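Local coordinates for Aureochrome1-like protein (Ochromonas danica, PDB 6I20), which probably acts as a blue-light photoreceptor, binding flavin mononucleotide in a LOV-type PAS domain, at residues T39-E47 and Y86-W94. Residues are numbered along the deposited sequence; the frame is centred on the assembly and turned at random.
Sequences TLTGYALSE and YRKDGSTFW. With EDO (1,2-ethanediol), chain G.
Lys88, in the conformer described here, one of two modelled, does two jobs at once: its CB sits over the face of the Tyr43 ring, 3.7 Å from the centroid in a CH-pi contact, while its NZ goes on to Glu47. This is the surface of a PAS domain, where the end of helix 35-41 meets the type I turn of the hairpin joining strands 79-86 and 92-103. A bend at chi3 (70°) leads the lysine chain off the ring, and NZ reaches the syn lone pair of Glu47 OE1 at 2.9 Å in a salt bridge. The anti lone pair of that oxygen takes Ala44 N, so two donors grip OE1. At the helix end, Lys88 N bonds Thr41 O at 2.9 Å, lying almost in line with the carbonyl (C=O...N 173°), and Arg87 NE reaches Leu40 O in a weak, bent bond. Deeper in, Leu40 CD1 lies over the face of the Phe93 ring, toward its rim. With an alanine at Tyr43, the lysine methylenes would probably lose their aromatic bed and Tyr86 O its water-linked hydroxyl partner. That link runs at the edge of the Tyr43 ring, in its plane: OH donates to a water 2.6 Å away, which donates to Tyr86 O.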
ATOM      1  N   THR A  39      -7.465  -9.217  -5.858  1.00 17.48           N
ATOM      2  CA  THR A  39      -7.350 -10.653  -5.699  1.00 18.79           C
ATOM      3  C   THR A  39      -6.622 -11.029  -4.414  1.00 18.15           C
ATOM      4  O   THR A  39      -7.071 -11.938  -3.696  1.00 20.32           O
ATOM      5  CB  THR A  39      -6.672 -11.271  -6.901  1.00 21.11           C
ATOM      6  OG1 THR A  39      -7.480 -10.947  -8.039  1.00 23.38           O
ATOM      7  CG2 THR A  39      -6.554 -12.786  -6.757  1.00 22.76           C
ATOM      8  N   LEU A  40      -5.563 -10.304  -4.109  1.00 17.62           N
ATOM      9  CA  LEU A  40      -4.776 -10.544  -2.883  1.00 17.82           C
ATOM     10  C   LEU A  40      -5.641 -10.367  -1.643  1.00 17.64           C
ATOM     11  O   LEU A  40      -5.592 -11.178  -0.734  1.00 19.84           O
ATOM     12  CB  LEU A  40      -3.598  -9.571  -2.820  1.00 18.99           C
ATOM     13  CG  LEU A  40      -2.827  -9.491  -1.504  1.00 19.88           C
ATOM     14  CD1 LEU A  40      -2.152 -10.834  -1.239  1.00 22.03           C
ATOM     15  CD2 LEU A  40      -1.820  -8.342  -1.590  1.00 20.11           C
ATOM     16  N   THR A  41      -6.375  -9.263  -1.590  1.00 17.08           N
ATOM     17  CA  THR A  41      -7.099  -8.883  -0.392  1.00 16.55           C
ATOM     18  C   THR A  41      -8.510  -9.441  -0.304  1.00 17.56           C
ATOM     19  O   THR A  41      -9.085  -9.453   0.819  1.00 17.62           O
ATOM     20  CB  THR A  41      -7.168  -7.357  -0.260  1.00 15.91           C
ATOM     21  OG1 THR A  41      -8.004  -6.813  -1.298  1.00 16.08           O
ATOM     22  CG2 THR A  41      -5.809  -6.728  -0.239  1.00 16.18           C
ATOM     23  N   GLY A  42      -9.088  -9.900  -1.410  1.00 17.59           N
ATOM     24  CA  GLY A  42     -10.470 -10.385  -1.424  1.00 19.38           C
ATOM     25  C   GLY A  42     -11.571  -9.345  -1.528  1.00 18.71           C
ATOM     26  O   GLY A  42     -12.750  -9.709  -1.532  1.00 21.84           O
ATOM     27  N   TYR A  43     -11.225  -8.056  -1.611  1.00 17.68           N
ATOM     28  CA  TYR A  43     -12.207  -6.991  -1.708  1.00 16.65           C
ATOM     29  C   TYR A  43     -12.551  -6.699  -3.149  1.00 17.29           C
ATOM     30  O   TYR A  43     -11.677  -6.831  -4.023  1.00 18.97           O
ATOM     31  CB  TYR A  43     -11.704  -5.704  -1.028  1.00 17.03           C
ATOM     32  CG  TYR A  43     -11.643  -5.806   0.480  1.00 16.45           C
ATOM     33  CD1 TYR A  43     -12.741  -5.481   1.254  1.00 17.87           C
ATOM     34  CD2 TYR A  43     -10.510  -6.269   1.140  1.00 17.47           C
ATOM     35  CE1 TYR A  43     -12.698  -5.598   2.632  1.00 18.59           C
ATOM     36  CE2 TYR A  43     -10.465  -6.375   2.514  1.00 18.29           C
ATOM     37  CZ  TYR A  43     -11.573  -6.056   3.257  1.00 18.10           C
ATOM     38  OH  TYR A  43     -11.548  -6.173   4.617  1.00 20.06           O
ATOM     39  N   ALA A  44     -13.788  -6.320  -3.424  1.00 16.81           N
ATOM     40  CA  ALA A  44     -14.199  -5.792  -4.707  1.00 16.94           C
ATOM     41  C   ALA A  44     -13.706  -4.364  -4.843  1.00 15.87           C
ATOM     42  O   ALA A  44     -13.527  -3.620  -3.874  1.00 15.37           O
ATOM     43  CB  ALA A  44     -15.708  -5.852  -4.868  1.00 18.40           C
ATOM     44  N   LEU A  45     -13.512  -3.930  -6.086  1.00 15.55           N
ATOM     45  CA  LEU A  45     -13.053  -2.555  -6.329  1.00 15.65           C
ATOM     46  C   LEU A  45     -13.982  -1.513  -5.662  1.00 15.77           C
ATOM     47  O   LEU A  45     -13.516  -0.530  -5.070  1.00 15.60           O
ATOM     48  CB  LEU A  45     -12.976  -2.263  -7.843  1.00 15.95           C
ATOM     49  CG  LEU A  45     -12.383  -0.910  -8.221  1.00 16.25           C
ATOM     50  CD1 LEU A  45     -10.950  -0.722  -7.711  1.00 16.79           C
ATOM     51  CD2 LEU A  45     -12.418  -0.771  -9.738  1.00 16.53           C
ATOM     52  N   SER A  46     -15.283  -1.775  -5.728  1.00 15.81           N
ATOM     53  CA  SER A  46     -16.295  -0.895  -5.145  1.00 16.56           C
ATOM     54  C   SER A  46     -16.240  -0.846  -3.622  1.00 15.96           C
ATOM     55  O   SER A  46     -16.895   0.036  -3.045  1.00 17.62           O
ATOM     56  CB  SER A  46     -17.669  -1.383  -5.604  1.00 17.59           C
ATOM     57  OG  SER A  46     -17.804  -2.750  -5.272  1.00 18.69           O
ATOM     58  N   GLU A  47     -15.501  -1.737  -2.976  1.00 15.59           N
ATOM     59  CA  GLU A  47     -15.321  -1.744  -1.536  1.00 15.76           C
ATOM     60  C   GLU A  47     -14.036  -1.067  -1.102  1.00 16.02           C
ATOM     61  O   GLU A  47     -13.802  -0.895   0.088  1.00 17.54           O
ATOM     62  CB  GLU A  47     -15.321  -3.193  -1.009  1.00 16.56           C
ATOM     63  CG  GLU A  47     -16.640  -3.878  -1.198  1.00 17.89           C
ATOM     64  CD  GLU A  47     -16.635  -5.310  -0.769  1.00 19.33           C
ATOM     65  OE1 GLU A  47     -15.784  -6.100  -1.226  1.00 19.05           O
ATOM     66  OE2 GLU A  47     -17.494  -5.672   0.062  1.00 21.24           O
ATOM     67  N   TYR A  86      -4.867  -8.386   6.744  1.00 15.43           N
ATOM     68  CA  TYR A  86      -6.073  -9.211   6.824  1.00 16.35           C
ATOM     69  C   TYR A  86      -6.882  -9.076   5.531  1.00 16.39           C
ATOM     70  O   TYR A  86      -7.143  -7.956   5.055  1.00 16.99           O
ATOM     71  CB  TYR A  86      -6.974  -8.735   7.977  1.00 16.78           C
ATOM     72  CG  TYR A  86      -6.416  -9.035   9.351  1.00 17.61           C
ATOM     73  CD1 TYR A  86      -5.357  -8.304   9.869  1.00 17.94           C
ATOM     74  CD2 TYR A  86      -6.970 -10.035  10.145  1.00 19.39           C
ATOM     75  CE1 TYR A  86      -4.841  -8.568  11.116  1.00 19.23           C
ATOM     76  CE2 TYR A  86      -6.471 -10.281  11.410  1.00 19.85           C
ATOM     77  CZ  TYR A  86      -5.383  -9.549  11.880  1.00 20.84           C
ATOM     78  OH  TYR A  86      -4.792  -9.777  13.132  1.00 23.67           O
ATOM     79  N   ARG A  87      -7.299 -10.219   4.985  1.00 16.42           N
ATOM     80  CA  ARG A  87      -8.198 -10.239   3.833  1.00 15.30           C
ATOM     81  C   ARG A  87      -9.632 -10.014   4.308  1.00 17.26           C
ATOM     82  O   ARG A  87      -9.937 -10.067   5.508  1.00 18.11           O
ATOM     83  CB  ARG A  87      -8.109 -11.581   3.116  1.00 17.40           C
ATOM     84  CG  ARG A  87      -6.708 -11.892   2.610  1.00 18.56           C
ATOM     85  CD  ARG A  87      -6.742 -13.052   1.629  1.00 19.57           C
ATOM     86  NE  ARG A  87      -5.412 -13.410   1.123  1.00 20.16           N
ATOM     87  CZ  ARG A  87      -4.533 -14.152   1.789  1.00 21.34           C
ATOM     88  NH1 ARG A  87      -4.833 -14.628   3.002  1.00 22.89           N
ATOM     89  NH2 ARG A  87      -3.355 -14.432   1.252  1.00 22.79           N
ATOM     90  N   LYS A  88     -10.542  -9.826   3.351  1.00 16.77           N
ATOM     91  CA  LYS A  88     -11.960  -9.616   3.652  0.70 17.93           C
ATOM     92  C   LYS A  88     -12.480 -10.786   4.471  1.00 19.21           C
ATOM     93  O   LYS A  88     -13.312 -10.569   5.361  1.00 20.82           O
ATOM     94  CB  LYS A  88     -12.769  -9.426   2.346  0.70 18.46           C
ATOM     95  CG  LYS A  88     -14.228  -9.056   2.603  0.70 19.44           C
ATOM     96  CD  LYS A  88     -14.971  -8.477   1.415  0.70 20.36           C
ATOM     97  CE  LYS A  88     -15.219  -9.507   0.352  0.70 20.67           C
ATOM     98  NZ  LYS A  88     -16.050  -8.948  -0.754  0.70 20.04           N
ATOM     99  N   ASP A  89     -12.026 -12.006   4.164  1.00 19.41           N
ATOM    100  CA  ASP A  89     -12.488 -13.203   4.904  1.00 21.24           C
ATOM    101  C   ASP A  89     -11.832 -13.400   6.281  1.00 20.99           C
ATOM    102  O   ASP A  89     -12.145 -14.387   6.972  1.00 23.30           O
ATOM    103  CB  ASP A  89     -12.389 -14.473   4.034  1.00 23.78           C
ATOM    104  CG  ASP A  89     -10.960 -14.916   3.733  1.00 24.53           C
ATOM    105  OD1 ASP A  89      -9.985 -14.332   4.267  1.00 23.25           O
ATOM    106  OD2 ASP A  89     -10.821 -15.906   2.944  1.00 30.49           O
ATOM    107  N   GLY A  90     -10.935 -12.476   6.681  1.00 19.87           N
ATOM    108  CA  GLY A  90     -10.277 -12.533   7.978  1.00 20.34           C
ATOM    109  C   GLY A  90      -8.982 -13.314   7.989  1.00 21.17           C
ATOM    110  O   GLY A  90      -8.290 -13.300   8.994  1.00 22.02           O
ATOM    111  N   SER A  91      -8.634 -13.991   6.889  1.00 20.67           N
ATOM    112  CA  SER A  91      -7.362 -14.686   6.811  1.00 20.14           C
ATOM    113  C   SER A  91      -6.242 -13.637   6.763  1.00 19.41           C
ATOM    114  O   SER A  91      -6.454 -12.517   6.297  1.00 18.77           O
ATOM    115  CB  SER A  91      -7.310 -15.616   5.586  1.00 21.65           C
ATOM    116  OG  SER A  91      -7.408 -14.935   4.346  1.00 22.21           O
ATOM    117  N   THR A  92      -5.069 -14.033   7.233  1.00 19.92           N
ATOM    118  CA  THR A  92      -3.942 -13.112   7.323  1.00 19.70           C
ATOM    119  C   THR A  92      -2.838 -13.458   6.361  1.00 20.53           C
ATOM    120  O   THR A  92      -2.711 -14.602   5.922  1.00 22.34           O
ATOM    121  CB  THR A  92      -3.368 -13.027   8.734  1.00 20.19           C
ATOM    122  OG1 THR A  92      -2.934 -14.310   9.177  1.00 22.79           O
ATOM    123  CG2 THR A  92      -4.438 -12.500   9.718  1.00 20.92           C
ATOM    124  N   PHE A  93      -2.040 -12.444   6.053  1.00 18.86           N
ATOM    125  CA  PHE A  93      -0.859 -12.617   5.223  1.00 19.53           C
ATOM    126  C   PHE A  93       0.151 -11.576   5.621  1.00 18.88           C
ATOM    127  O   PHE A  93      -0.208 -10.503   6.089  1.00 17.70           O
ATOM    128  CB  PHE A  93      -1.200 -12.529   3.732  1.00 20.93           C
ATOM    129  CG  PHE A  93      -1.706 -11.198   3.263  1.00 19.75           C
ATOM    130  CD1 PHE A  93      -3.049 -10.863   3.404  1.00 19.70           C
ATOM    131  CD2 PHE A  93      -0.869 -10.260   2.661  1.00 18.56           C
ATOM    132  CE1 PHE A  93      -3.553  -9.644   2.965  1.00 19.36           C
ATOM    133  CE2 PHE A  93      -1.374  -9.046   2.214  1.00 18.85           C
ATOM    134  CZ  PHE A  93      -2.706  -8.734   2.366  1.00 19.44           C
ATOM    135  N   TRP A  94       1.421 -11.889   5.381  1.00 19.13           N
ATOM    136  CA  TRP A  94       2.490 -10.898   5.564  1.00 18.65           C
ATOM    137  C   TRP A  94       2.647 -10.105   4.277  1.00 17.66           C
ATOM    138  O   TRP A  94       2.741 -10.691   3.195  1.00 18.63           O
ATOM    139  CB  TRP A  94       3.805 -11.567   5.954  1.00 19.74           C
ATOM    140  CG  TRP A  94       3.780 -12.094   7.347  1.00 21.79           C
ATOM    141  CD1 TRP A  94       3.450 -13.358   7.754  1.00 25.17           C
ATOM    142  CD2 TRP A  94       4.010 -11.339   8.527  1.00 21.52           C
ATOM    143  NE1 TRP A  94       3.508 -13.441   9.124  1.00 27.34           N
ATOM    144  CE2 TRP A  94       3.846 -12.217   9.625  1.00 24.56           C
ATOM    145  CE3 TRP A  94       4.343 -10.011   8.771  1.00 21.91           C
ATOM    146  CZ2 TRP A  94       4.033 -11.801  10.929  1.00 25.74           C
ATOM    147  CZ3 TRP A  94       4.571  -9.610  10.041  1.00 24.11           C
ATOM    148  CH2 TRP A  94       4.417 -10.499  11.112  1.00 25.12           C
TER
HETATM  149  C1  EDO G 403      -6.976 -12.172 -10.640  1.00 37.17           C
HETATM  150  O1  EDO G 403      -7.181 -12.760 -11.933  1.00 52.55           O
HETATM  151  C2  EDO G 403      -5.502 -12.253 -10.266  1.00 38.70           C
HETATM  152  O2  EDO G 403      -4.939 -10.957 -10.026  1.00 37.50           O
HETATM  153  O   HOH W   1     -15.037  -9.640  -3.450  1.00 29.97           O
HETATM  154  O   HOH W   2      -9.301  -6.519   5.902  1.00 19.86           O